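Local coordinates for protein butyrophilin subfamily 1 member A1 (Bos taurus, PDB 4HH8) that may take part in the secretion of milk-fat droplets, perhaps as their membrane receptor, and probably inhibits the proliferation of activated T cells, at residues 163-177 against 189-202. The protein carries 1 engineered substitution. Numbering follows the deposited sequence.
Sequences WQTHRGEEFPSMSES and RASVIIRDSSMKNV. Unlike the reference sequence in segment 163-177: Gln164 (reference Arg).
Ser191 O takes two backbone donors, Met174 N at 2.6 Å, lying in the carbonyl plane, and Ser175 N, longer and tilted from it. This is a classic beta bulge, beyond which the antiparallel ladder runs regularly: Ser191 N returns a nearly straight bond to Ser175 O (3.1 Å, 168°). Ser177 N to Arg189 O and Arg189 N to Ser177 O are both 2.8 Å. Ala190 and Val192 also bond through their backbones to Cys150 and Leu148. The indole nitrogen of the buried Trp163 is satisfied in its ring plane by Ser173 OG (3.0 Å from NE1); that hydroxyl donates to the anti lone pair of Glu176 OE2, while Glu176 OE1 salt-bridges Arg178. With CG anti to its carbonyl carbon (chi1 -60°), Trp163 brings its six-membered ring under Val192 CG1, 3.8 Å from the centroid, in a CH-pi contact; Val192 CG2 meets the edge of Phe171 at CE1 (3.5 Å). A leucine in place of Trp163 would probably leave Ser173 OG without its indole donor and Val192 without its aromatic face. Strands 163-165 and 189-194 belong to different sheets, and Trp163 bridges them against the Cys150–Cys204 disulfide, the tryptophan-on-disulfide packing characteristic of the immunoglobulin fold, here in the membrane-proximal domain.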
# COMPACT_ATOMS: atom_id res chain seq x y z
N TRP A 163 -22.44 3.61 -2.78
CA TRP A 163 -23.53 3.81 -3.73
C TRP A 163 -24.15 5.18 -3.52
O TRP A 163 -24.37 5.58 -2.39
CB TRP A 163 -24.63 2.77 -3.53
CG TRP A 163 -24.18 1.38 -3.71
CD1 TRP A 163 -23.62 0.56 -2.76
CD2 TRP A 163 -24.23 0.63 -4.91
NE1 TRP A 163 -23.35 -0.66 -3.29
CE2 TRP A 163 -23.70 -0.65 -4.62
CE3 TRP A 163 -24.71 0.89 -6.21
CZ2 TRP A 163 -23.65 -1.67 -5.56
CZ3 TRP A 163 -24.65 -0.14 -7.17
CH2 TRP A 163 -24.10 -1.40 -6.83
N GLN A 164 -24.51 5.84 -4.62
CA GLN A 164 -25.10 7.16 -4.57
C GLN A 164 -26.22 7.30 -5.56
O GLN A 164 -26.13 6.76 -6.66
CB GLN A 164 -24.04 8.20 -4.93
CG GLN A 164 -23.37 8.83 -3.77
CD GLN A 164 -22.51 9.97 -4.23
OE1 GLN A 164 -21.55 9.78 -4.97
NE2 GLN A 164 -22.87 11.19 -3.82
N THR A 165 -27.28 8.02 -5.17
CA THR A 165 -28.35 8.42 -6.11
C THR A 165 -27.78 9.52 -6.98
O THR A 165 -26.68 10.02 -6.69
CB THR A 165 -29.69 8.91 -5.42
OG1 THR A 165 -29.57 10.28 -4.98
CG2 THR A 165 -30.07 8.04 -4.22
N HIS A 166 -28.50 9.91 -8.03
CA HIS A 166 -28.05 11.05 -8.88
C HIS A 166 -28.00 12.37 -8.07
O HIS A 166 -27.15 13.24 -8.32
CB HIS A 166 -28.91 11.17 -10.15
CG HIS A 166 -28.31 12.06 -11.21
ND1 HIS A 166 -26.95 12.27 -11.35
CD2 HIS A 166 -28.90 12.79 -12.20
CE1 HIS A 166 -26.73 13.09 -12.36
NE2 HIS A 166 -27.90 13.42 -12.89
N ARG A 167 -28.88 12.48 -7.08
CA ARG A 167 -28.88 13.61 -6.13
C ARG A 167 -27.65 13.71 -5.21
O ARG A 167 -27.34 14.80 -4.70
CB ARG A 167 -30.15 13.58 -5.27
CG ARG A 167 -31.30 14.41 -5.84
CD ARG A 167 -32.66 13.93 -5.32
NE ARG A 167 -33.74 14.33 -6.24
CZ ARG A 167 -35.04 14.20 -6.00
NH1 ARG A 167 -35.47 13.66 -4.86
NH2 ARG A 167 -35.93 14.61 -6.90
N GLY A 168 -26.97 12.59 -4.97
CA GLY A 168 -25.82 12.57 -4.06
C GLY A 168 -26.06 11.90 -2.70
O GLY A 168 -25.15 11.86 -1.85
N GLU A 169 -27.26 11.37 -2.48
CA GLU A 169 -27.55 10.66 -1.24
C GLU A 169 -26.90 9.24 -1.27
O GLU A 169 -27.33 8.37 -2.03
CB GLU A 169 -29.07 10.57 -0.96
CG GLU A 169 -29.94 11.76 -1.49
CD GLU A 169 -30.04 12.97 -0.53
OE1 GLU A 169 -30.42 12.79 0.67
OE2 GLU A 169 -29.78 14.12 -0.99
N GLU A 170 -25.84 9.04 -0.47
CA GLU A 170 -25.25 7.71 -0.28
C GLU A 170 -26.21 6.71 0.40
O GLU A 170 -27.02 7.07 1.25
CB GLU A 170 -23.92 7.79 0.49
CG GLU A 170 -23.34 6.37 0.84
CD GLU A 170 -22.01 6.38 1.58
OE1 GLU A 170 -21.74 7.34 2.36
OE2 GLU A 170 -21.22 5.42 1.40
N PHE A 171 -26.16 5.45 -0.03
CA PHE A 171 -26.85 4.40 0.66
C PHE A 171 -25.95 3.16 0.66
O PHE A 171 -25.04 3.07 -0.17
CB PHE A 171 -28.23 4.15 0.06
CG PHE A 171 -28.21 3.79 -1.38
CD1 PHE A 171 -28.19 2.47 -1.77
CD2 PHE A 171 -28.23 4.76 -2.35
CE1 PHE A 171 -28.18 2.12 -3.11
CE2 PHE A 171 -28.24 4.44 -3.68
CZ PHE A 171 -28.22 3.10 -4.06
N PRO A 172 -26.13 2.24 1.63
CA PRO A 172 -25.19 1.13 1.75
C PRO A 172 -25.42 -0.02 0.77
O PRO A 172 -26.48 -0.07 0.15
CB PRO A 172 -25.41 0.64 3.18
CG PRO A 172 -26.73 1.10 3.54
CD PRO A 172 -26.91 2.41 2.87
N SER A 173 -24.46 -0.94 0.63
CA SER A 173 -24.71 -2.21 -0.07
C SER A 173 -25.69 -3.10 0.71
O SER A 173 -25.92 -2.92 1.90
CB SER A 173 -23.40 -2.99 -0.29
OG SER A 173 -22.38 -2.15 -0.84
N MSE A 174 -26.26 -4.07 0.01
CA MSE A 174 -26.93 -5.22 0.65
C MSE A 174 -25.86 -6.14 1.16
O MSE A 174 -25.80 -6.45 2.36
CB MSE A 174 -27.78 -5.96 -0.36
CG MSE A 174 -29.26 -5.55 -0.27
SE MSE A 174 -30.12 -6.18 1.40
CE MSE A 174 -30.59 -7.97 0.67
N SER A 175 -25.02 -6.60 0.23
CA SER A 175 -23.97 -7.52 0.57
C SER A 175 -22.66 -7.07 -0.08
O SER A 175 -22.68 -6.40 -1.06
CB SER A 175 -24.33 -8.92 0.09
OG SER A 175 -24.27 -8.97 -1.33
N GLU A 176 -21.52 -7.49 0.47
CA GLU A 176 -20.28 -7.24 -0.20
C GLU A 176 -19.35 -8.39 0.00
O GLU A 176 -19.40 -9.05 1.04
CB GLU A 176 -19.53 -6.02 0.35
CG GLU A 176 -20.37 -4.82 0.68
CD GLU A 176 -19.53 -3.58 0.95
OE1 GLU A 176 -18.40 -3.67 1.53
OE2 GLU A 176 -20.02 -2.51 0.58
N SER A 177 -18.43 -8.51 -0.95
CA SER A 177 -17.36 -9.50 -0.96
C SER A 177 -16.05 -8.93 -1.42
O SER A 177 -16.03 -8.21 -2.41
CB SER A 177 -17.68 -10.57 -2.02
OG SER A 177 -18.08 -11.66 -1.31
N ARG A 189 -16.94 -7.23 -4.90
CA ARG A 189 -18.28 -7.37 -5.43
C ARG A 189 -19.26 -6.74 -4.43
O ARG A 189 -19.21 -7.02 -3.25
CB ARG A 189 -18.62 -8.86 -5.59
CG ARG A 189 -18.13 -9.50 -6.86
CD ARG A 189 -19.04 -10.71 -7.24
NE ARG A 189 -18.29 -11.77 -7.92
CZ ARG A 189 -18.68 -13.05 -8.01
NH1 ARG A 189 -19.84 -13.45 -7.47
NH2 ARG A 189 -17.90 -13.94 -8.63
N ALA A 190 -20.18 -5.92 -4.89
CA ALA A 190 -21.20 -5.43 -3.99
C ALA A 190 -22.55 -5.40 -4.67
O ALA A 190 -22.65 -5.01 -5.82
CB ALA A 190 -20.82 -4.07 -3.48
N SER A 191 -23.59 -5.74 -3.92
CA SER A 191 -24.95 -5.81 -4.43
C SER A 191 -25.88 -4.96 -3.65
O SER A 191 -25.74 -4.82 -2.44
CB SER A 191 -25.50 -7.22 -4.37
OG SER A 191 -25.00 -7.88 -5.51
N VAL A 192 -26.88 -4.43 -4.36
CA VAL A 192 -27.86 -3.58 -3.76
C VAL A 192 -29.20 -3.95 -4.42
O VAL A 192 -29.24 -4.46 -5.56
CB VAL A 192 -27.36 -2.13 -3.94
CG1 VAL A 192 -27.80 -1.49 -5.28
CG2 VAL A 192 -27.56 -1.31 -2.76
N ILE A 193 -30.30 -3.75 -3.71
CA ILE A 193 -31.62 -3.90 -4.33
C ILE A 193 -32.25 -2.51 -4.42
O ILE A 193 -32.40 -1.84 -3.41
CB ILE A 193 -32.48 -4.92 -3.57
CG1 ILE A 193 -31.81 -6.31 -3.65
CG2 ILE A 193 -33.88 -4.98 -4.17
CD1 ILE A 193 -32.47 -7.38 -2.82
N ILE A 194 -32.55 -2.06 -5.64
CA ILE A 194 -33.22 -0.77 -5.85
C ILE A 194 -34.73 -0.92 -5.66
O ILE A 194 -35.37 -1.68 -6.40
CB ILE A 194 -32.93 -0.18 -7.25
CG1 ILE A 194 -31.43 -0.09 -7.52
CG2 ILE A 194 -33.63 1.17 -7.43
CD1 ILE A 194 -30.62 0.73 -6.50
N ARG A 195 -35.29 -0.25 -4.64
CA ARG A 195 -36.76 -0.23 -4.44
C ARG A 195 -37.30 1.18 -4.66
O ARG A 195 -37.32 2.00 -3.74
CB ARG A 195 -37.16 -0.75 -3.04
CG ARG A 195 -36.86 -2.23 -2.79
CD ARG A 195 -36.79 -2.49 -1.29
NE ARG A 195 -36.13 -3.75 -0.93
CZ ARG A 195 -34.84 -3.84 -0.59
NH1 ARG A 195 -34.07 -2.75 -0.62
NH2 ARG A 195 -34.33 -5.00 -0.25
N ASP A 196 -37.72 1.46 -5.89
CA ASP A 196 -38.12 2.81 -6.31
C ASP A 196 -38.66 2.78 -7.75
O ASP A 196 -38.47 1.81 -8.50
CB ASP A 196 -36.92 3.78 -6.20
CG ASP A 196 -37.32 5.19 -5.72
OD1 ASP A 196 -36.75 5.66 -4.71
OD2 ASP A 196 -38.20 5.82 -6.35
N SER A 197 -39.37 3.85 -8.13
CA SER A 197 -39.58 4.16 -9.54
C SER A 197 -38.59 5.27 -9.85
O SER A 197 -37.87 5.21 -10.85
CB SER A 197 -41.01 4.63 -9.80
OG SER A 197 -41.98 3.74 -9.26
N SER A 198 -38.55 6.25 -8.94
CA SER A 198 -37.95 7.57 -9.18
C SER A 198 -36.44 7.63 -9.21
O SER A 198 -35.87 8.68 -9.52
CB SER A 198 -38.50 8.58 -8.16
OG SER A 198 -39.73 9.14 -8.61
N MSE A 199 -35.77 6.52 -8.91
CA MSE A 199 -34.32 6.51 -9.03
C MSE A 199 -33.91 6.50 -10.51
O MSE A 199 -34.03 5.50 -11.20
CB MSE A 199 -33.70 5.35 -8.24
CG MSE A 199 -32.40 5.74 -7.56
SE MSE A 199 -32.28 5.00 -5.74
CE MSE A 199 -33.40 6.30 -4.77
N LYS A 200 -33.45 7.66 -10.97
CA LYS A 200 -33.11 7.92 -12.37
C LYS A 200 -31.84 7.13 -12.72
O LYS A 200 -31.87 6.19 -13.54
CB LYS A 200 -32.89 9.44 -12.55
CG LYS A 200 -33.38 10.09 -13.86
CD LYS A 200 -32.27 10.18 -14.95
CE LYS A 200 -32.33 11.49 -15.76
NZ LYS A 200 -33.58 11.65 -16.58
N ASN A 201 -30.74 7.53 -12.09
CA ASN A 201 -29.43 6.90 -12.18
C ASN A 201 -28.97 6.49 -10.79
O ASN A 201 -29.38 7.09 -9.79
CB ASN A 201 -28.38 7.90 -12.65
CG ASN A 201 -28.67 8.44 -14.02
OD1 ASN A 201 -28.86 7.68 -14.98
ND2 ASN A 201 -28.67 9.78 -14.13
N VAL A 202 -28.11 5.48 -10.75
CA VAL A 202 -27.36 5.14 -9.56
C VAL A 202 -25.89 4.99 -9.92
O VAL A 202 -25.56 4.40 -10.95
CB VAL A 202 -27.81 3.82 -8.98
CG1 VAL A 202 -26.86 3.39 -7.86
CG2 VAL A 202 -29.22 3.94 -8.46